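Local coordinates for protein D-alanyl-D-alanine carboxypeptidase (Vibrio cholerae, PDB 5TR7) that probably removes the terminal D-alanine from peptidoglycan precursor peptides as a penicillin-binding serine carboxypeptidase of the S11 family, at residues Ala8-Val12 and Ala23-Met27; Met221-Val227 and Leu243-Phe248. One frame throughout, in Å; residues are numbered along the deposited sequence.

Contact 1: residues Ala8-Val12 and Ala23-Met27; sequences AKGYV and AEKEM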
ATOM      1  N   ALA A   8     -12.571  11.625   9.028  1.00 59.38           N
ATOM      2  CA  ALA A   8     -12.102  10.278   8.855  1.00 57.44           C
ATOM      3  C   ALA A   8     -12.180   9.578  10.180  1.00 56.94           C
ATOM      4  O   ALA A   8     -12.069  10.213  11.190  1.00 56.15           O
ATOM      5  CB  ALA A   8     -10.650  10.305   8.355  1.00 59.64           C
ATOM      6  N   LYS A   9     -12.314   8.260  10.184  1.00 52.32           N
ATOM      7  CA  LYS A   9     -12.408   7.519  11.444  1.00 64.17           C
ATOM      8  C   LYS A   9     -11.067   7.479  12.216  1.00 56.78           C
ATOM      9  O   LYS A   9     -11.050   7.474  13.440  1.00 62.60           O
ATOM     10  CB  LYS A   9     -12.950   6.143  11.149  1.00 74.77           C
ATOM     11  CG  LYS A   9     -13.306   5.281  12.356  1.00 86.17           C
ATOM     12  CD  LYS A   9     -13.483   3.847  11.889  1.00102.64           C
ATOM     13  CE  LYS A   9     -13.806   2.862  12.992  1.00105.52           C
ATOM     14  NZ  LYS A   9     -13.753   1.491  12.396  1.00111.01           N
ATOM     15  N   GLY A  10      -9.955   7.488  11.504  1.00 54.99           N
ATOM     16  CA  GLY A  10      -8.643   7.536  12.123  1.00 58.65           C
ATOM     17  C   GLY A  10      -7.608   8.142  11.179  1.00 52.33           C
ATOM     18  O   GLY A  10      -7.723   7.992   9.981  1.00 52.26           O
ATOM     19  N   TYR A  11      -6.615   8.837  11.702  1.00 52.50           N
ATOM     20  CA  TYR A  11      -5.557   9.335  10.843  1.00 54.48           C
ATOM     21  C   TYR A  11      -4.311   9.593  11.597  1.00 53.22           C
ATOM     22  O   TYR A  11      -4.308   9.641  12.836  1.00 54.05           O
ATOM     23  CB  TYR A  11      -5.977  10.624  10.128  1.00 55.56           C
ATOM     24  CG  TYR A  11      -6.262  11.815  11.046  1.00 61.12           C
ATOM     25  CD1 TYR A  11      -5.238  12.658  11.481  1.00 70.77           C
ATOM     26  CD2 TYR A  11      -7.557  12.120  11.454  1.00 63.10           C
ATOM     27  CE1 TYR A  11      -5.505  13.764  12.279  1.00 72.83           C
ATOM     28  CE2 TYR A  11      -7.827  13.220  12.247  1.00 65.01           C
ATOM     29  CZ  TYR A  11      -6.794  14.040  12.643  1.00 71.29           C
ATOM     30  OH  TYR A  11      -7.045  15.138  13.425  1.00 75.50           O
ATOM     31  N   VAL A  12      -3.232   9.688  10.824  1.00 54.31           N
ATOM     32  CA  VAL A  12      -1.941  10.061  11.363  1.00 51.98           C
ATOM     33  C   VAL A  12      -1.190  10.852  10.341  1.00 49.31           C
ATOM     34  O   VAL A  12      -1.301  10.588   9.151  1.00 58.06           O
ATOM     35  CB  VAL A  12      -1.125   8.893  11.922  1.00 62.44           C
ATOM     36  CG1 VAL A  12      -0.846   7.872  10.879  1.00 71.60           C
ATOM     37  CG2 VAL A  12       0.197   9.415  12.462  1.00 67.79           C
ATOM     38  N   ALA A  23       0.032  15.136  13.910  1.00 61.28           N
ATOM     39  CA  ALA A  23      -1.384  15.133  14.279  1.00 62.77           C
ATOM     40  C   ALA A  23      -1.863  13.703  14.154  1.00 60.92           C
ATOM     41  O   ALA A  23      -1.300  12.917  13.380  1.00 60.81           O
ATOM     42  CB  ALA A  23      -2.179  16.048  13.357  1.00 67.59           C
ATOM     43  N   GLU A  24      -2.942  13.387  14.844  1.00 61.71           N
ATOM     44  CA  GLU A  24      -3.494  12.044  14.795  1.00 64.46           C
ATOM     45  C   GLU A  24      -4.836  11.933  15.451  1.00 59.77           C
ATOM     46  O   GLU A  24      -5.172  12.746  16.276  1.00 63.33           O
ATOM     47  CB  GLU A  24      -2.536  11.059  15.511  1.00 65.50           C
ATOM     48  CG  GLU A  24      -2.366  11.230  17.015  1.00 66.60           C
ATOM     49  CD  GLU A  24      -3.511  10.648  17.881  1.00 70.87           C
ATOM     50  OE1 GLU A  24      -4.290   9.734  17.475  1.00 70.86           O
ATOM     51  OE2 GLU A  24      -3.599  11.080  19.036  1.00 82.50           O
ATOM     52  N   LYS A  25      -5.546  10.869  15.105  1.00 61.01           N
ATOM     53  CA  LYS A  25      -6.811  10.513  15.701  1.00 61.18           C
ATOM     54  C   LYS A  25      -6.886   8.991  15.638  1.00 63.87           C
ATOM     55  O   LYS A  25      -6.601   8.383  14.590  1.00 56.56           O
ATOM     56  CB  LYS A  25      -7.916  11.124  14.896  1.00 63.65           C
ATOM     57  CG  LYS A  25      -9.276  10.952  15.502  1.00 65.22           C
ATOM     58  CD  LYS A  25     -10.318  11.233  14.430  1.00 72.96           C
ATOM     59  CE  LYS A  25     -11.693  10.888  14.970  1.00 81.50           C
ATOM     60  NZ  LYS A  25     -12.678  11.075  13.891  1.00 82.51           N
ATOM     61  N   GLU A  26      -7.151   8.351  16.774  1.00 62.58           N
ATOM     62  CA  GLU A  26      -7.259   6.890  16.807  1.00 65.21           C
ATOM     63  C   GLU A  26      -6.048   6.206  16.172  1.00 58.84           C
ATOM     64  O   GLU A  26      -6.145   5.151  15.557  1.00 64.80           O
ATOM     65  CB  GLU A  26      -8.559   6.453  16.080  1.00 61.33           C
ATOM     66  CG  GLU A  26      -9.808   7.021  16.709  1.00 66.07           C
ATOM     67  CD  GLU A  26     -10.079   6.444  18.078  1.00 70.88           C
ATOM     68  OE1 GLU A  26     -10.160   5.229  18.235  1.00 82.09           O
ATOM     69  OE2 GLU A  26     -10.239   7.218  19.008  1.00 70.31           O
ATOM     70  N   MET A  27      -4.911   6.847  16.348  1.00 61.40           N
ATOM     71  CA  MET A  27      -3.639   6.446  15.770  1.00 63.66           C
ATOM     72  C   MET A  27      -3.248   4.963  16.001  1.00 65.53           C
ATOM     73  O   MET A  27      -2.693   4.301  15.106  1.00 60.44           O
ATOM     74  CB  MET A  27      -2.605   7.331  16.449  1.00 71.82           C
ATOM     75  CG  MET A  27      -1.189   7.133  16.003  1.00 77.30           C
ATOM     76  SD  MET A  27      -0.050   8.299  16.737  1.00 75.07           S
ATOM     77  CE  MET A  27       0.168   7.617  18.367  1.00 78.15           C
TER
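Tyr11 and Lys25 face each other as an antiparallel hydrogen-bonded pair and share two backbone bonds. Tyr11 N donates to Lys25 O at 2.9 Å, and Lys25 N returns a bond to Tyr11 O, also 2.9 Å long and fairly straight at 163°. The axes of strands 10-12 and 23-25 run at 160° to each other, as in a beta hairpin, here the one formed by strands 10-15 and 21-25 at one edge of the five-stranded sheet. Tyr11 O takes a further contact from the CA-H of Glu24, with Glu24 CA at 3.2 Å. While Tyr11 pairs with Lys25, Gly10 and Val12 have backbone hydrogen bonds to Met228 and Val226 of strand 221-230.

Lys25 CB lies over a face of the Tyr11 ring, 3.8 Å from the centroid, a CH-pi contact; the phenol reaches this place because its CG sits between the backbone N and carbonyl carbon (chi1 63°), which turns the ring toward strand 23-25. From there the lysine chain runs extended, crossing the tyrosine at about a right angle, until NZ donates to Ala8 O at 2.9 Å. That acceptor precedes the classic bulge in which Lys9 and Gly10 both face Met228.

Where the second strand ends, Glu24 bends back so that OE1 accepts from Met27 N at 3.2 Å. Glu26 turns its carboxylate instead to Thr29, whose OG1 bonds to OE1. Backbone carbonyls thus take up both backbone and ammonium donors, and one lysine side chain spans the Tyr11 ring and the Ala8 carbonyl.

Contact 2: residues Met221-Val227 and Leu243-Phe248; sequences MRLVAVV and LLSYGF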
ATOM      1  N   MET A 221      10.942  19.239   2.701  1.00 61.18           N
ATOM      2  CA  MET A 221      10.076  18.460   3.556  1.00 58.74           C
ATOM      3  C   MET A 221       9.473  17.257   2.888  1.00 55.71           C
ATOM      4  O   MET A 221       9.252  17.257   1.686  1.00 57.57           O
ATOM      5  CB  MET A 221       8.933  19.337   4.055  1.00 57.66           C
ATOM      6  CG  MET A 221       9.383  20.524   4.897  1.00 68.33           C
ATOM      7  SD  MET A 221       8.021  21.631   5.354  1.00 72.72           S
ATOM      8  CE  MET A 221       7.748  22.688   3.901  1.00 72.86           C
ATOM      9  N   ARG A 222       9.232  16.226   3.688  1.00 53.31           N
ATOM     10  CA  ARG A 222       8.520  15.055   3.231  1.00 48.84           C
ATOM     11  C   ARG A 222       7.637  14.612   4.353  1.00 50.34           C
ATOM     12  O   ARG A 222       8.081  14.492   5.534  1.00 48.82           O
ATOM     13  CB  ARG A 222       9.364  13.898   2.751  1.00 53.31           C
ATOM     14  CG  ARG A 222       8.482  12.694   2.329  1.00 50.91           C
ATOM     15  CD  ARG A 222       9.229  11.452   1.852  1.00 51.49           C
ATOM     16  NE  ARG A 222       9.711  11.529   0.468  1.00 45.18           N
ATOM     17  CZ  ARG A 222       8.978  11.307  -0.600  1.00 44.84           C
ATOM     18  NH1 ARG A 222       9.536  11.404  -1.751  1.00 43.82           N
ATOM     19  NH2 ARG A 222       7.654  11.049  -0.533  1.00 49.80           N
ATOM     20  N   LEU A 223       6.368  14.406   3.996  1.00 48.47           N
ATOM     21  CA  LEU A 223       5.398  13.952   4.967  1.00 49.84           C
ATOM     22  C   LEU A 223       4.783  12.672   4.535  1.00 46.29           C
ATOM     23  O   LEU A 223       4.709  12.409   3.362  1.00 47.28           O
ATOM     24  CB  LEU A 223       4.271  14.958   5.102  1.00 53.85           C
ATOM     25  CG  LEU A 223       4.642  16.383   5.521  1.00 56.45           C
ATOM     26  CD1 LEU A 223       3.432  17.323   5.264  1.00 56.86           C
ATOM     27  CD2 LEU A 223       5.070  16.387   6.999  1.00 53.41           C
ATOM     28  N   VAL A 224       4.344  11.881   5.512  1.00 55.28           N
ATOM     29  CA  VAL A 224       3.590  10.663   5.264  1.00 50.82           C
ATOM     30  C   VAL A 224       2.268  10.854   6.007  1.00 52.87           C
ATOM     31  O   VAL A 224       2.271  11.192   7.187  1.00 59.79           O
ATOM     32  CB  VAL A 224       4.307   9.433   5.786  1.00 52.68           C
ATOM     33  CG1 VAL A 224       3.430   8.211   5.596  1.00 61.37           C
ATOM     34  CG2 VAL A 224       5.591   9.225   5.024  1.00 58.18           C
ATOM     35  N   ALA A 225       1.159  10.664   5.322  1.00 46.67           N
ATOM     36  CA  ALA A 225      -0.174  10.753   5.934  1.00 47.44           C
ATOM     37  C   ALA A 225      -1.005   9.508   5.691  1.00 48.23           C
ATOM     38  O   ALA A 225      -0.853   8.811   4.676  1.00 45.53           O
ATOM     39  CB  ALA A 225      -0.936  11.953   5.395  1.00 49.80           C
ATOM     40  N   VAL A 226      -1.776   9.150   6.700  1.00 46.47           N
ATOM     41  CA  VAL A 226      -2.664   8.004   6.581  1.00 53.20           C
ATOM     42  C   VAL A 226      -4.053   8.495   6.990  1.00 51.23           C
ATOM     43  O   VAL A 226      -4.218   9.141   8.040  1.00 55.19           O
ATOM     44  CB  VAL A 226      -2.241   6.884   7.553  1.00 51.32           C
ATOM     45  CG1 VAL A 226      -3.187   5.721   7.467  1.00 57.18           C
ATOM     46  CG2 VAL A 226      -0.822   6.471   7.274  1.00 51.40           C
ATOM     47  N   VAL A 227      -5.036   8.212   6.156  1.00 51.46           N
ATOM     48  CA  VAL A 227      -6.449   8.603   6.451  1.00 52.31           C
ATOM     49  C   VAL A 227      -7.264   7.343   6.285  1.00 48.10           C
ATOM     50  O   VAL A 227      -7.167   6.676   5.293  1.00 48.77           O
ATOM     51  CB  VAL A 227      -6.898   9.773   5.548  1.00 53.59           C
ATOM     52  CG1 VAL A 227      -8.332  10.139   5.774  1.00 60.67           C
ATOM     53  CG2 VAL A 227      -6.052  10.998   5.880  1.00 56.55           C
ATOM     54  N   LEU A 243      -4.669  17.403   5.424  1.00 50.82           N
ATOM     55  CA  LEU A 243      -3.738  16.898   6.380  1.00 53.33           C
ATOM     56  C   LEU A 243      -2.345  17.238   5.958  1.00 52.98           C
ATOM     57  O   LEU A 243      -1.592  17.725   6.731  1.00 57.34           O
ATOM     58  CB  LEU A 243      -3.911  15.407   6.523  1.00 53.91           C
ATOM     59  CG  LEU A 243      -3.452  14.769   7.807  1.00 63.31           C
ATOM     60  CD1 LEU A 243      -3.817  15.586   9.018  1.00 63.36           C
ATOM     61  CD2 LEU A 243      -4.004  13.376   7.909  1.00 67.76           C
ATOM     62  N   LEU A 244      -2.017  16.994   4.708  1.00 56.88           N
ATOM     63  CA  LEU A 244      -0.666  17.265   4.202  1.00 55.16           C
ATOM     64  C   LEU A 244      -0.335  18.759   4.203  1.00 56.84           C
ATOM     65  O   LEU A 244       0.768  19.130   4.619  1.00 55.96           O
ATOM     66  CB  LEU A 244      -0.457  16.680   2.801  1.00 56.67           C
ATOM     67  CG  LEU A 244      -0.383  15.165   2.697  1.00 58.92           C
ATOM     68  CD1 LEU A 244      -0.600  14.711   1.256  1.00 57.71           C
ATOM     69  CD2 LEU A 244       0.920  14.609   3.212  1.00 55.14           C
ATOM     70  N   SER A 245      -1.239  19.621   3.732  1.00 52.62           N
ATOM     71  CA  SER A 245      -0.970  21.070   3.723  1.00 52.07           C
ATOM     72  C   SER A 245      -0.697  21.582   5.113  1.00 54.45           C
ATOM     73  O   SER A 245       0.169  22.429   5.300  1.00 60.96           O
ATOM     74  CB  SER A 245      -2.129  21.883   3.164  1.00 53.67           C
ATOM     75  OG  SER A 245      -2.393  21.418   1.891  1.00 56.05           O
ATOM     76  N   TYR A 246      -1.456  21.095   6.084  1.00 55.70           N
ATOM     77  CA  TYR A 246      -1.229  21.491   7.452  1.00 59.47           C
ATOM     78  C   TYR A 246       0.215  21.124   7.866  1.00 55.60           C
ATOM     79  O   TYR A 246       0.911  21.896   8.461  1.00 62.89           O
ATOM     80  CB  TYR A 246      -2.240  20.781   8.370  1.00 63.58           C
ATOM     81  CG  TYR A 246      -1.889  20.870   9.826  1.00 61.82           C
ATOM     82  CD1 TYR A 246      -2.136  22.058  10.561  1.00 68.96           C
ATOM     83  CD2 TYR A 246      -1.327  19.811  10.468  1.00 66.37           C
ATOM     84  CE1 TYR A 246      -1.794  22.176  11.917  1.00 67.49           C
ATOM     85  CE2 TYR A 246      -1.018  19.873  11.839  1.00 69.86           C
ATOM     86  CZ  TYR A 246      -1.215  21.056  12.544  1.00 71.00           C
ATOM     87  OH  TYR A 246      -0.861  21.057  13.865  1.00 67.72           O
ATOM     88  N   GLY A 247       0.672  19.964   7.500  1.00 50.43           N
ATOM     89  CA  GLY A 247       2.031  19.545   7.887  1.00 56.94           C
ATOM     90  C   GLY A 247       3.082  20.459   7.258  1.00 58.94           C
ATOM     91  O   GLY A 247       4.077  20.781   7.897  1.00 57.19           O
ATOM     92  N   PHE A 248       2.867  20.863   6.002  1.00 58.30           N
ATOM     93  CA  PHE A 248       3.842  21.716   5.310  1.00 60.84           C
ATOM     94  C   PHE A 248       3.886  23.074   5.952  1.00 64.90           C
ATOM     95  O   PHE A 248       4.958  23.643   6.082  1.00 63.14           O
ATOM     96  CB  PHE A 248       3.598  21.768   3.795  1.00 58.36           C
ATOM     97  CG  PHE A 248       3.875  20.430   3.087  1.00 55.93           C
ATOM     98  CD1 PHE A 248       5.079  19.767   3.268  1.00 57.95           C
ATOM     99  CD2 PHE A 248       2.970  19.915   2.167  1.00 57.05           C
ATOM    100  CE1 PHE A 248       5.351  18.575   2.606  1.00 56.03           C
ATOM    101  CE2 PHE A 248       3.223  18.725   1.514  1.00 55.17           C
ATOM    102  CZ  PHE A 248       4.429  18.062   1.723  1.00 53.52           C
TER
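A helix packed on one face of the central antiparallel sheet defines this contact: Leu243, Leu244, Gly247 and Phe248 of helix 233-251 meet the alternate residues Met221, Leu223, Ala225 and Val227 of strand 221-230. No hydrogen bond crosses between the two segments, whose axes approach to 9.0 Å.

Leu223 lies at the heart of it. Its CD1 stands over the centre of the Phe248 ring, 3.5 Å from the centroid and 13° off the normal, a CH-pi contact in which the two side chains lie alongside, pointing opposite ways. The same methyl lies 3.7 Å from Gly247 CA, an approach made possible by the absence of a side chain there. At the ring's edge Met221 CB is 3.9 Å from Phe248 CE1, and Met221 SD makes a Met-aromatic contact 5.4 Å from the centroid.

A helix that follows the last strand and packs on a face of the sheet, running roughly antiparallel to that strand (147°), belongs to the transpeptidase fold that penicillin-binding proteins share with serine beta-lactamases. Farther along the strand, Leu244 CD2 bridges two residues, 3.9 Å from both Leu223 CB and Ala225 CB. Leu244 CG is anti to the carbonyl carbon (chi1 -70°), which brings the branch in toward the sheet. Leu243 CD2 meets Val227 CG2 at 3.7 Å, and the Leu243 side chain also touches Leu13 on the neighbouring strand 10-15.

The centres of contacts 1 and 2 lie 12 Å apart, on the same side of the chain's centre. Along the chain they come in series, the hairpin near the N-terminus closing long before strand 221-230 and helix 233-251 appear. Strands 10-15 and 221-230 are nonetheless neighbours in the sheet, whose order is 21-25, 10-15, 221-230, 209-218, 196-205. Among the bonds between them is a probable one of 2.9 Å from Val226 N to Val12 O. Tyr11 CD1 also packs against Leu243 CD2 at 3.8 Å, so the helix of contact 2 reaches the hairpin of contact 1, and the N-terminal hairpin and the later strand share one sheet, with helix 233-251 packed on its face.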